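Local atomic coordinates of De Novo Protein OR329 (Artificial gene, PDB entry 4HXT), a protein that is a designed, all-helical armadillo-repeat protein with no known natural function, probably made as a building block for self-assembling cyclic homo-oligomers. Residues E131-L136 and R150-I155; G158-I163 and S199-A204; G170-L175 and R192-I197; K177-T182 and E215-L220; V186-A191 and S226-E231. All coordinates share one frame; numbering follows the deposited sequence.

Interaction 1: residues E131-L136 and R150-I155; sequences EVLVKL and RALANI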
# COMPACT_ATOMS: atom_id res chain seq x y z
N GLU A 131 0.04 8.52 -17.22
CA GLU A 131 0.29 9.58 -18.20
C GLU A 131 -0.97 9.89 -19.01
O GLU A 131 -1.25 11.06 -19.30
CB GLU A 131 1.43 9.18 -19.14
CG GLU A 131 1.46 9.97 -20.42
CD GLU A 131 2.71 9.71 -21.23
OE1 GLU A 131 3.14 8.54 -21.31
OE2 GLU A 131 3.27 10.68 -21.80
N VAL A 132 -1.73 8.87 -19.38
CA VAL A 132 -2.95 9.09 -20.15
C VAL A 132 -3.97 9.84 -19.28
O VAL A 132 -4.59 10.80 -19.74
CB VAL A 132 -3.57 7.76 -20.64
CG1 VAL A 132 -4.86 8.04 -21.41
CG2 VAL A 132 -2.57 7.02 -21.53
N LEU A 133 -4.13 9.39 -18.04
CA LEU A 133 -5.07 10.03 -17.12
C LEU A 133 -4.73 11.50 -16.89
O LEU A 133 -5.61 12.34 -16.78
CB LEU A 133 -5.09 9.29 -15.78
CG LEU A 133 -5.75 7.91 -15.81
CD1 LEU A 133 -5.51 7.19 -14.50
CD2 LEU A 133 -7.24 8.05 -16.09
N VAL A 134 -3.43 11.79 -16.82
CA VAL A 134 -3.00 13.17 -16.62
C VAL A 134 -3.45 14.00 -17.81
O VAL A 134 -3.92 15.13 -17.65
CB VAL A 134 -1.46 13.25 -16.47
CG1 VAL A 134 -1.00 14.70 -16.61
CG2 VAL A 134 -1.06 12.72 -15.10
N LYS A 135 -3.33 13.43 -19.00
CA LYS A 135 -3.77 14.13 -20.20
C LYS A 135 -5.27 14.41 -20.15
O LYS A 135 -5.73 15.48 -20.54
CB LYS A 135 -3.42 13.31 -21.45
CG LYS A 135 -3.91 13.93 -22.76
CD LYS A 135 -3.05 13.49 -23.94
CE LYS A 135 -1.62 14.03 -23.81
NZ LYS A 135 -0.77 13.70 -24.99
N LEU A 136 -6.04 13.45 -19.64
CA LEU A 136 -7.48 13.63 -19.54
C LEU A 136 -7.91 14.67 -18.51
O LEU A 136 -9.06 15.12 -18.52
CB LEU A 136 -8.18 12.30 -19.24
CG LEU A 136 -8.65 11.56 -20.50
CD1 LEU A 136 -7.48 11.29 -21.42
CD2 LEU A 136 -9.33 10.26 -20.11
N ARG A 150 -10.35 11.73 -10.10
CA ARG A 150 -10.68 10.77 -9.05
C ARG A 150 -9.75 9.56 -9.16
O ARG A 150 -9.28 9.04 -8.15
CB ARG A 150 -12.14 10.32 -9.16
CG ARG A 150 -12.55 9.32 -8.07
CD ARG A 150 -14.05 9.06 -8.04
NE ARG A 150 -14.52 8.21 -9.13
CZ ARG A 150 -14.65 6.89 -9.05
NH1 ARG A 150 -14.36 6.26 -7.92
NH2 ARG A 150 -15.08 6.20 -10.10
N ALA A 151 -9.49 9.12 -10.39
CA ALA A 151 -8.61 7.97 -10.59
C ALA A 151 -7.20 8.29 -10.08
O ALA A 151 -6.58 7.49 -9.39
CB ALA A 151 -8.56 7.60 -12.08
N LEU A 152 -6.71 9.48 -10.43
CA LEU A 152 -5.38 9.89 -10.00
C LEU A 152 -5.29 10.02 -8.49
O LEU A 152 -4.27 9.67 -7.89
CB LEU A 152 -4.99 11.20 -10.69
CG LEU A 152 -4.66 11.05 -12.18
CD1 LEU A 152 -4.41 12.41 -12.79
CD2 LEU A 152 -3.43 10.16 -12.35
N ALA A 153 -6.36 10.51 -7.86
CA ALA A 153 -6.38 10.64 -6.41
C ALA A 153 -6.25 9.25 -5.77
O ALA A 153 -5.53 9.07 -4.78
CB ALA A 153 -7.67 11.32 -5.95
N ASN A 154 -6.96 8.28 -6.33
CA ASN A 154 -6.90 6.92 -5.79
C ASN A 154 -5.54 6.30 -6.04
O ASN A 154 -4.98 5.62 -5.17
CB ASN A 154 -8.00 6.05 -6.41
CG ASN A 154 -9.39 6.48 -5.97
OD1 ASN A 154 -9.52 7.32 -5.08
ND2 ASN A 154 -10.42 5.91 -6.59
N ILE A 155 -5.01 6.52 -7.23
CA ILE A 155 -3.69 5.99 -7.57
C ILE A 155 -2.66 6.56 -6.60
O ILE A 155 -1.77 5.84 -6.14
CB ILE A 155 -3.31 6.36 -9.02
CG1 ILE A 155 -4.17 5.55 -9.99
CG2 ILE A 155 -1.83 6.14 -9.26
CD1 ILE A 155 -4.01 5.94 -11.44
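Within one armadillo repeat, L133 and V134 of helix 129-136 pack against A151, L152 and I155 of helix 142-155, forming the hydrophobic seam between two consecutive helices. The short segments run roughly antiparallel, at 139° between their directions, and their axes come no closer than 10.0 Å, a gap that large aliphatic side chains can fill. L133 makes the largest single contribution. With its CG anti to the carbonyl carbon (chi1 -71°), it reaches out so that CD1 meets I155 CD1 at 3.6 Å, methyl against methyl. The same L133 CD1 lies 3.9 Å from A151 CB, and the small alanine suits this place because it leaves room for the leucine branch. Nearer the backbone, L152 CD2 rests on L133 CB at 3.9 Å. The other branch of L152 turns to V134, its CD1 lying 4.1 Å from V134 CG2, with the two side chains at about a right angle. L95 covers L133 from a preceding loop, L137 touches L152, and A151 also packs on A111 of helix 100-113. All five touching residues are buried, and this aliphatic interior between two consecutive helices is the core expected of an armadillo repeat.

Interaction 2: residues G158-I163 and S199-A204; sequences GPDEAI and SGPTSA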
# COMPACT_ATOMS: atom_id res chain seq x y z
N GLY A 158 -1.61 4.90 -3.29
CA GLY A 158 -0.89 3.64 -3.32
C GLY A 158 0.58 3.73 -2.95
O GLY A 158 1.00 4.61 -2.20
N PRO A 159 1.41 2.80 -3.46
CA PRO A 159 2.84 2.79 -3.16
C PRO A 159 3.61 3.98 -3.73
O PRO A 159 3.08 4.75 -4.53
CB PRO A 159 3.30 1.46 -3.75
CG PRO A 159 2.38 1.27 -4.91
CD PRO A 159 1.04 1.69 -4.35
N ASP A 160 4.86 4.11 -3.30
CA ASP A 160 5.74 5.18 -3.75
C ASP A 160 5.81 5.27 -5.27
O ASP A 160 5.72 6.36 -5.84
CB ASP A 160 7.15 4.96 -3.20
CG ASP A 160 8.08 6.12 -3.50
OD1 ASP A 160 8.01 7.14 -2.78
OD2 ASP A 160 8.88 6.01 -4.45
N GLU A 161 5.97 4.12 -5.92
CA GLU A 161 6.08 4.05 -7.38
C GLU A 161 4.91 4.72 -8.11
O GLU A 161 5.10 5.33 -9.15
CB GLU A 161 6.16 2.59 -7.83
CG GLU A 161 7.42 1.83 -7.38
CD GLU A 161 7.51 1.65 -5.88
OE1 GLU A 161 6.48 1.32 -5.25
OE2 GLU A 161 8.62 1.83 -5.33
N ALA A 162 3.71 4.57 -7.55
CA ALA A 162 2.51 5.15 -8.15
C ALA A 162 2.55 6.68 -8.10
O ALA A 162 2.21 7.34 -9.08
CB ALA A 162 1.25 4.62 -7.41
N ILE A 163 2.95 7.23 -6.96
CA ILE A 163 3.03 8.69 -6.83
C ILE A 163 4.14 9.23 -7.74
O ILE A 163 3.99 10.27 -8.38
CB ILE A 163 3.30 9.09 -5.35
CG1 ILE A 163 2.08 8.74 -4.49
CG2 ILE A 163 3.65 10.56 -5.26
CD1 ILE A 163 2.24 9.02 -3.01
N SER A 199 1.65 12.74 0.76
CA SER A 199 1.99 11.79 1.81
C SER A 199 3.05 10.83 1.25
O SER A 199 3.42 9.84 1.89
CB SER A 199 0.76 11.00 2.25
OG SER A 199 0.29 10.16 1.21
N GLY A 200 3.53 11.14 0.05
CA GLY A 200 4.52 10.29 -0.58
C GLY A 200 5.96 10.71 -0.32
O GLY A 200 6.27 11.27 0.73
N PRO A 201 6.86 10.47 -1.29
CA PRO A 201 8.27 10.82 -1.15
C PRO A 201 8.51 12.32 -1.16
O PRO A 201 7.70 13.08 -1.69
CB PRO A 201 8.91 10.13 -2.35
CG PRO A 201 7.84 10.29 -3.40
CD PRO A 201 6.58 9.95 -2.64
N THR A 202 9.62 12.73 -0.58
CA THR A 202 9.97 14.14 -0.53
C THR A 202 10.04 14.73 -1.93
O THR A 202 9.76 15.91 -2.13
CB THR A 202 11.33 14.34 0.18
OG1 THR A 202 11.27 13.72 1.47
CG2 THR A 202 11.65 15.82 0.34
N SER A 203 10.39 13.91 -2.92
CA SER A 203 10.48 14.40 -4.29
C SER A 203 9.12 14.86 -4.80
O SER A 203 9.03 15.76 -5.64
CB SER A 203 11.02 13.30 -5.22
OG SER A 203 10.18 12.16 -5.20
N ALA A 204 8.05 14.25 -4.29
CA ALA A 204 6.70 14.62 -4.69
C ALA A 204 6.35 15.96 -4.04
O ALA A 204 5.67 16.79 -4.64
CB ALA A 204 5.71 13.54 -4.25
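Apolar contacts come first, and I163 makes them in two directions. Its CG2 meets A204 CB at 3.8 Å and P201 CD at 4.0 Å, while CD1, on the other branch, lies 3.6 Å from G200 CA. Glycine suits G200's place because a beta carbon there would point into that methyl and collide with it. Trimming I163 to an alanine removes CG2 and CD1 and would probably leave a gap beside G200, with P201 and A204 losing the methyl they share. The second kind of contact sets a carboxylate against a proline ring: D160 OD1 is 3.2 Å from P201 CB and equally near P201 CG and CD. D160 reaches there with CG anti to the backbone N (chi1 -174°). It also packs on K122 of the second subunit, where E119, a like charge, is close. P201 and P159 each stand at the N-cap position of a helix, where a proline's missing N-H costs no helical bond. P159 packs on P159 of the second subunit, placing these helix starts at the dimer contact. Within the chain, helices 160-168 and 202-210 begin side by side, I163 and A204 both resting on I197 of helix 184-197.

Interaction 3: residues G170-L175 and R192-I197; sequences GGVEVL and RALANI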
# COMPACT_ATOMS: atom_id res chain seq x y z
N GLY A 170 4.10 14.73 -14.91
CA GLY A 170 3.77 16.14 -14.83
C GLY A 170 2.38 16.39 -14.27
O GLY A 170 1.83 17.50 -14.40
N GLY A 171 1.80 15.38 -13.65
CA GLY A 171 0.47 15.52 -13.09
C GLY A 171 0.31 16.55 -11.98
O GLY A 171 -0.75 17.16 -11.85
N VAL A 172 1.35 16.75 -11.18
CA VAL A 172 1.27 17.70 -10.07
C VAL A 172 0.89 19.12 -10.51
O VAL A 172 -0.00 19.74 -9.94
CB VAL A 172 2.59 17.75 -9.27
CG1 VAL A 172 2.51 18.81 -8.20
CG2 VAL A 172 2.85 16.38 -8.64
N GLU A 173 1.58 19.62 -11.53
CA GLU A 173 1.32 20.95 -12.05
C GLU A 173 -0.12 21.04 -12.55
O GLU A 173 -0.81 22.02 -12.30
CB GLU A 173 2.27 21.26 -13.21
CG GLU A 173 2.03 22.61 -13.86
CD GLU A 173 2.89 22.82 -15.10
OE1 GLU A 173 4.13 22.73 -14.98
OE2 GLU A 173 2.33 23.07 -16.18
N VAL A 174 -0.56 20.00 -13.25
CA VAL A 174 -1.92 19.98 -13.79
C VAL A 174 -2.96 19.97 -12.67
O VAL A 174 -3.92 20.73 -12.71
CB VAL A 174 -2.12 18.74 -14.71
CG1 VAL A 174 -3.51 18.77 -15.33
CG2 VAL A 174 -1.06 18.72 -15.80
N LEU A 175 -2.74 19.13 -11.66
CA LEU A 175 -3.67 19.04 -10.53
C LEU A 175 -3.75 20.36 -9.77
O LEU A 175 -4.81 20.72 -9.26
CB LEU A 175 -3.25 17.91 -9.58
CG LEU A 175 -3.41 16.47 -10.12
CD1 LEU A 175 -2.69 15.48 -9.20
CD2 LEU A 175 -4.90 16.12 -10.22
N ARG A 192 -7.86 16.23 -3.14
CA ARG A 192 -7.60 14.93 -2.51
C ARG A 192 -6.36 14.30 -3.13
O ARG A 192 -5.52 13.75 -2.43
CB ARG A 192 -8.81 14.00 -2.68
CG ARG A 192 -8.65 12.64 -1.99
CD ARG A 192 -9.98 11.89 -1.89
NE ARG A 192 -10.50 11.47 -3.19
CZ ARG A 192 -10.15 10.34 -3.81
NH1 ARG A 192 -9.27 9.53 -3.25
NH2 ARG A 192 -10.69 10.03 -4.98
N ALA A 193 -6.24 14.39 -4.45
CA ALA A 193 -5.08 13.81 -5.14
C ALA A 193 -3.78 14.42 -4.63
O ALA A 193 -2.82 13.71 -4.36
CB ALA A 193 -5.20 14.02 -6.65
N LEU A 194 -3.76 15.74 -4.47
CA LEU A 194 -2.57 16.42 -3.99
C LEU A 194 -2.26 16.08 -2.54
O LEU A 194 -1.09 15.94 -2.17
CB LEU A 194 -2.71 17.93 -4.16
CG LEU A 194 -2.62 18.37 -5.63
CD1 LEU A 194 -3.05 19.82 -5.77
CD2 LEU A 194 -1.18 18.18 -6.13
N ALA A 195 -3.30 15.95 -1.71
CA ALA A 195 -3.10 15.60 -0.31
C ALA A 195 -2.46 14.21 -0.25
O ALA A 195 -1.59 13.95 0.58
CB ALA A 195 -4.44 15.59 0.45
N ASN A 196 -2.91 13.33 -1.14
CA ASN A 196 -2.38 11.97 -1.20
C ASN A 196 -0.96 11.96 -1.74
O ASN A 196 -0.09 11.25 -1.22
CB ASN A 196 -3.30 11.09 -2.04
CG ASN A 196 -4.59 10.76 -1.33
OD1 ASN A 196 -4.71 10.97 -0.12
ND2 ASN A 196 -5.56 10.23 -2.06
N ILE A 197 -0.72 12.74 -2.79
CA ILE A 197 0.60 12.83 -3.37
C ILE A 197 1.56 13.37 -2.31
O ILE A 197 2.71 12.95 -2.23
CB ILE A 197 0.60 13.80 -4.58
CG1 ILE A 197 -0.14 13.14 -5.76
CG2 ILE A 197 2.03 14.18 -4.96
CD1 ILE A 197 -0.35 14.05 -6.94
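Hydrophobic interlocking of two consecutive helices is what joins V172 and L175 to A193, L194 and I197, inside an armadillo repeat and fully buried. Helices 171-178 and 184-197 run roughly antiparallel here, with 141° between the directions of the short segments and 10.4 Å between their axes, so side chains and not backbones fill the space. L175 is central. Its CD1 meets I197 CD1 at 3.6 Å and A193 CB at 3.9 Å, wedging one branch between a long residue and a short one; the small alanine leaves room for that branch. L194 comes alongside the base of L175: its CD2 touches L175 CB at 4.0 Å, and its CD1 approaches the backbone oxygen L175 O, also at 4.0 Å. The torsion of L194 (chi1 -72°), which sets CG anti to the carbonyl carbon, carries both methyls over to the facing helix. V172 completes the patch more loosely, its CG1 standing 4.3 Å from L194 CD2 and its CG2 touching I197. A serine replacing L194 would probably open a gap beside L175 and V172 and bring a hydroxyl into an oily interior. Just before these residues, G170 ends the preceding helix in a Schellman motif; its positive phi of 77° is easy for glycine, and it lets the chain turn at once into helix 171-178. Beyond the two segments, V172 and I197 both pack on I208 of helix 202-210, and L194 on L179. Two consecutive helices packed antiparallel around an aliphatic core are what the helical armadillo repeat is built from.

Interaction 4: residues K177-T182 and E215-L220; sequences KLLTST and EVLQKL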
# COMPACT_ATOMS: atom_id res chain seq x y z
N LYS A 177 -3.42 23.24 -11.06
CA LYS A 177 -4.21 24.12 -11.92
C LYS A 177 -5.69 23.86 -11.68
O LYS A 177 -6.50 24.79 -11.65
CB LYS A 177 -3.89 23.86 -13.39
CG LYS A 177 -4.91 24.47 -14.35
CD LYS A 177 -4.73 23.98 -15.77
CE LYS A 177 -5.79 24.55 -16.69
NZ LYS A 177 -7.16 24.19 -16.25
N LEU A 178 -6.05 22.59 -11.49
CA LEU A 178 -7.44 22.21 -11.26
C LEU A 178 -7.96 22.61 -9.88
O LEU A 178 -9.17 22.55 -9.64
CB LEU A 178 -7.62 20.71 -11.47
CG LEU A 178 -7.49 20.23 -12.91
CD1 LEU A 178 -7.78 18.73 -12.98
CD2 LEU A 178 -8.47 20.98 -13.79
N LEU A 179 -7.07 23.00 -8.98
CA LEU A 179 -7.50 23.41 -7.64
C LEU A 179 -8.39 24.64 -7.71
O LEU A 179 -9.17 24.89 -6.79
CB LEU A 179 -6.29 23.70 -6.75
CG LEU A 179 -5.52 22.49 -6.23
CD1 LEU A 179 -4.38 22.96 -5.33
CD2 LEU A 179 -6.46 21.57 -5.46
N THR A 180 -8.28 25.41 -8.78
CA THR A 180 -9.10 26.61 -8.94
C THR A 180 -10.17 26.42 -10.00
O THR A 180 -10.69 27.39 -10.56
CB THR A 180 -8.24 27.83 -9.29
OG1 THR A 180 -7.53 27.59 -10.51
CG2 THR A 180 -7.26 28.14 -8.17
N SER A 181 -10.51 25.17 -10.28
CA SER A 181 -11.54 24.86 -11.26
C SER A 181 -12.90 25.25 -10.69
O SER A 181 -13.12 25.17 -9.49
CB SER A 181 -11.55 23.36 -11.58
OG SER A 181 -12.70 23.00 -12.31
N THR A 182 -13.81 25.69 -11.56
CA THR A 182 -15.15 26.08 -11.11
C THR A 182 -16.01 24.84 -10.91
O THR A 182 -17.09 24.91 -10.33
CB THR A 182 -15.85 27.02 -12.11
OG1 THR A 182 -15.81 26.45 -13.43
CG2 THR A 182 -15.17 28.38 -12.13
N GLU A 215 0.95 27.79 -2.09
CA GLU A 215 0.18 29.03 -2.10
C GLU A 215 -1.26 28.81 -2.55
O GLU A 215 -2.17 29.49 -2.07
CB GLU A 215 0.86 30.08 -2.98
CG GLU A 215 2.22 30.52 -2.47
CD GLU A 215 3.38 29.69 -3.00
OE1 GLU A 215 3.17 28.53 -3.40
OE2 GLU A 215 4.52 30.21 -3.01
N VAL A 216 -1.49 27.88 -3.47
CA VAL A 216 -2.84 27.62 -3.94
C VAL A 216 -3.64 26.88 -2.87
O VAL A 216 -4.82 27.17 -2.65
CB VAL A 216 -2.84 26.80 -5.25
CG1 VAL A 216 -4.27 26.56 -5.71
CG2 VAL A 216 -2.06 27.53 -6.33
N LEU A 217 -3.01 25.93 -2.20
CA LEU A 217 -3.68 25.17 -1.15
C LEU A 217 -4.02 26.10 0.02
O LEU A 217 -5.07 25.96 0.64
CB LEU A 217 -2.78 24.03 -0.66
CG LEU A 217 -2.60 22.89 -1.67
CD1 LEU A 217 -1.48 21.96 -1.21
CD2 LEU A 217 -3.91 22.12 -1.83
N GLN A 218 -3.13 27.04 0.30
CA GLN A 218 -3.33 27.99 1.38
C GLN A 218 -4.62 28.79 1.16
O GLN A 218 -5.39 29.03 2.10
CB GLN A 218 -2.13 28.95 1.47
CG GLN A 218 -2.30 30.05 2.50
CD GLN A 218 -1.02 30.83 2.73
OE1 GLN A 218 -0.01 30.28 3.16
NE2 GLN A 218 -1.06 32.13 2.45
N LYS A 219 -4.86 29.21 -0.08
CA LYS A 219 -6.05 29.98 -0.38
C LYS A 219 -7.32 29.14 -0.24
O LYS A 219 -8.38 29.66 0.11
CB LYS A 219 -5.97 30.58 -1.79
CG LYS A 219 -7.12 31.52 -2.09
CD LYS A 219 -6.90 32.32 -3.36
CE LYS A 219 -8.06 33.29 -3.60
NZ LYS A 219 -7.86 34.12 -4.82
N LEU A 220 -7.22 27.84 -0.50
CA LEU A 220 -8.37 26.95 -0.40
C LEU A 220 -8.81 26.74 1.05
O LEU A 220 -9.86 26.15 1.30
CB LEU A 220 -8.07 25.59 -1.04
CG LEU A 220 -7.94 25.56 -2.57
CD1 LEU A 220 -7.81 24.13 -3.04
CD2 LEU A 220 -9.16 26.21 -3.20
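L179 and V216 meet without any ring, amide or charged plane between them; the flat group nearest to such a role is the peptide carbonyl of L179, whose O atom accepts a hydrogen bond from Q187 NE2 of helix 184-197 and has L220 CD2 beside it at 3.8 Å. Everything else is branched aliphatic packing around L179. Its CD1 is shared by two residues, with V216 CG1 and L217 CD2 each 3.6 Å away, so a single methyl sits between a valine and a leucine. Its other branch, CD2, meets L220 CD1 at 3.8 Å, the two leucines lying at about a right angle. L179 CG stands anti to the carbonyl carbon (chi1 -75°), and from there the fork spreads over these three residues. Leucine suits the place because its two methyls can serve different neighbours at once, whereas the beta-branched V216 offers a compact surface: its CG1 also packs 3.7 Å from L179 CB. The contact joins the chain around the type I beta turn L178-S181 to helix 213-219, and so ties together neighbouring members of an armadillo stack. L179, within this turn, points toward the other segment. At the solvent side T180 adds its methyl, CG2 lying 4.2 Å from V216 CG1; threonine tolerates exposure here while still offering a carbon surface. Farther in, L179 also rests on A191 and L194 of helix 184-197, while L217 packs on A235, L236 and I239 of helix 226-241, and L220 on V228 of that same helix.

Interaction 5: residues V186-A191 and S226-E231; sequences VQKEAA and SEVQKE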
# COMPACT_ATOMS: atom_id res chain seq x y z
N VAL A 186 -14.47 18.42 -9.55
CA VAL A 186 -13.11 18.37 -10.06
C VAL A 186 -12.13 18.92 -9.03
O VAL A 186 -11.07 18.34 -8.77
CB VAL A 186 -12.97 19.17 -11.37
CG1 VAL A 186 -11.51 19.31 -11.76
CG2 VAL A 186 -13.75 18.48 -12.48
N GLN A 187 -12.50 20.05 -8.43
CA GLN A 187 -11.66 20.69 -7.43
C GLN A 187 -11.45 19.78 -6.22
O GLN A 187 -10.33 19.65 -5.72
CB GLN A 187 -12.31 22.01 -7.01
CG GLN A 187 -11.55 22.80 -5.98
CD GLN A 187 -12.24 24.11 -5.66
OE1 GLN A 187 -13.43 24.13 -5.33
NE2 GLN A 187 -11.51 25.21 -5.75
N LYS A 188 -12.52 19.15 -5.77
CA LYS A 188 -12.45 18.25 -4.62
C LYS A 188 -11.49 17.09 -4.90
O LYS A 188 -10.67 16.74 -4.06
CB LYS A 188 -13.85 17.73 -4.29
CG LYS A 188 -14.84 18.86 -4.00
CD LYS A 188 -16.29 18.38 -3.91
CE LYS A 188 -16.54 17.53 -2.68
NZ LYS A 188 -17.98 17.18 -2.54
N GLU A 189 -11.60 16.49 -6.08
CA GLU A 189 -10.73 15.37 -6.45
C GLU A 189 -9.28 15.81 -6.62
O GLU A 189 -8.35 15.08 -6.27
CB GLU A 189 -11.21 14.73 -7.75
CG GLU A 189 -12.59 14.07 -7.68
CD GLU A 189 -12.64 12.89 -6.73
OE1 GLU A 189 -11.56 12.40 -6.30
OE2 GLU A 189 -13.76 12.43 -6.42
N ALA A 190 -9.08 17.00 -7.17
CA ALA A 190 -7.74 17.52 -7.37
C ALA A 190 -7.09 17.76 -6.01
O ALA A 190 -5.91 17.49 -5.82
CB ALA A 190 -7.78 18.82 -8.17
N ALA A 191 -7.87 18.28 -5.06
CA ALA A 191 -7.35 18.55 -3.71
C ALA A 191 -7.01 17.24 -3.00
O ALA A 191 -5.99 17.16 -2.31
CB ALA A 191 -8.38 19.33 -2.90
N SER A 226 -16.38 22.42 2.57
CA SER A 226 -15.64 21.78 3.66
C SER A 226 -14.73 20.63 3.22
O SER A 226 -13.68 20.41 3.83
CB SER A 226 -16.61 21.28 4.73
OG SER A 226 -17.48 20.30 4.20
N GLU A 227 -15.13 19.89 2.20
CA GLU A 227 -14.32 18.77 1.71
C GLU A 227 -13.02 19.31 1.11
O GLU A 227 -11.96 18.74 1.32
CB GLU A 227 -15.10 17.97 0.66
CG GLU A 227 -14.26 17.01 -0.18
CD GLU A 227 -13.56 15.95 0.64
OE1 GLU A 227 -13.95 15.72 1.81
OE2 GLU A 227 -12.61 15.33 0.11
N VAL A 228 -13.12 20.40 0.36
CA VAL A 228 -11.94 21.01 -0.24
C VAL A 228 -11.05 21.53 0.88
O VAL A 228 -9.83 21.35 0.85
CB VAL A 228 -12.32 22.19 -1.16
CG1 VAL A 228 -11.05 22.85 -1.70
CG2 VAL A 228 -13.18 21.70 -2.30
N GLN A 229 -11.66 22.19 1.86
CA GLN A 229 -10.90 22.71 2.99
C GLN A 229 -10.18 21.58 3.69
O GLN A 229 -8.99 21.67 3.97
CB GLN A 229 -11.82 23.39 4.00
CG GLN A 229 -12.39 24.72 3.58
CD GLN A 229 -13.23 25.34 4.69
OE1 GLN A 229 -14.27 24.81 5.06
NE2 GLN A 229 -12.76 26.46 5.23
N LYS A 230 -10.92 20.52 3.99
CA LYS A 230 -10.37 19.37 4.68
C LYS A 230 -9.19 18.77 3.93
O LYS A 230 -8.18 18.41 4.53
CB LYS A 230 -11.45 18.30 4.89
CG LYS A 230 -10.97 17.09 5.67
CD LYS A 230 -12.11 16.15 6.04
CE LYS A 230 -12.75 15.51 4.82
NZ LYS A 230 -13.85 14.57 5.20
N GLU A 231 -9.31 18.65 2.61
CA GLU A 231 -8.21 18.09 1.81
C GLU A 231 -7.04 19.07 1.77
O GLU A 231 -5.88 18.66 1.86
CB GLU A 231 -8.67 17.79 0.38
CG GLU A 231 -9.70 16.67 0.25
CD GLU A 231 -9.21 15.33 0.77
OE1 GLU A 231 -7.98 15.11 0.82
OE2 GLU A 231 -10.06 14.48 1.11
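K188 and A191 lie beside V228 and E231 on two helices that run nearly parallel, their segments 17° apart in direction with axes 8.9 Å from each other. The backbones come close in two places: K188 CA is 5.2 Å from V228 CA, and one turn on, A191 CA is 5.6 Å from E231 CA. Alanine is what permits the second approach, since A191 CB can press against E231 CB at 3.6 Å with no longer side chain in the way. One turn earlier, V228 CG2 meets K188 CG at 3.7 Å and Q187 OE1 at 3.9 Å. The amide of Q187 is held by its other end, NE2 donating to L179 O. K188 uses carbon more than charge here: its chain bends at chi3 (69°), laying CE against E227 CG at 3.4 Å, while its NZ stays 6.1 Å from E227 OE1. A long aliphatic shaft thus covers the contact at its outer side. E227 and E231 bring their OE2 atoms near each other, two acceptors not hydrogen-bonded together, a pairing that might raise the proton affinity of one of them. Positive partners probably offset it in part, for K230 NZ forms a salt bridge with E227 OE1 and R234 forms one with E231. Each long helix also leans on others. Helix 184-197 packs through V186 and A190 on L178 of helix 171-178 and through E189 on helix 142-155, while V228 of helix 226-241 touches L220, so the parallel pair extends a row of stacked long helices.

Interactions 1 and 3 are equivalent contacts in successive repeats, their centres 9 Å apart. Polar bonds join them, N154 OD1 to R192 NH1 (2.9 Å) and A153 O to N196 ND2 (3.0 Å), probable hydrogen bonds. Interaction 3 borders three others: interaction 2 through I163 CD1 and N196 O (3.7 Å), interaction 4 through L194 CD1 and L179 CD1 (3.4 Å), and interaction 5 through the shared helix 184-197. Interactions 4 and 5, centres 9 Å apart, link neighbouring repeats on one side, while interaction 2, 21 Å from interaction 4 between centres, does so near the second subunit. Interactions 1, 3, 4 and 5 run on from one another; interaction 2 joins through 1 and 3.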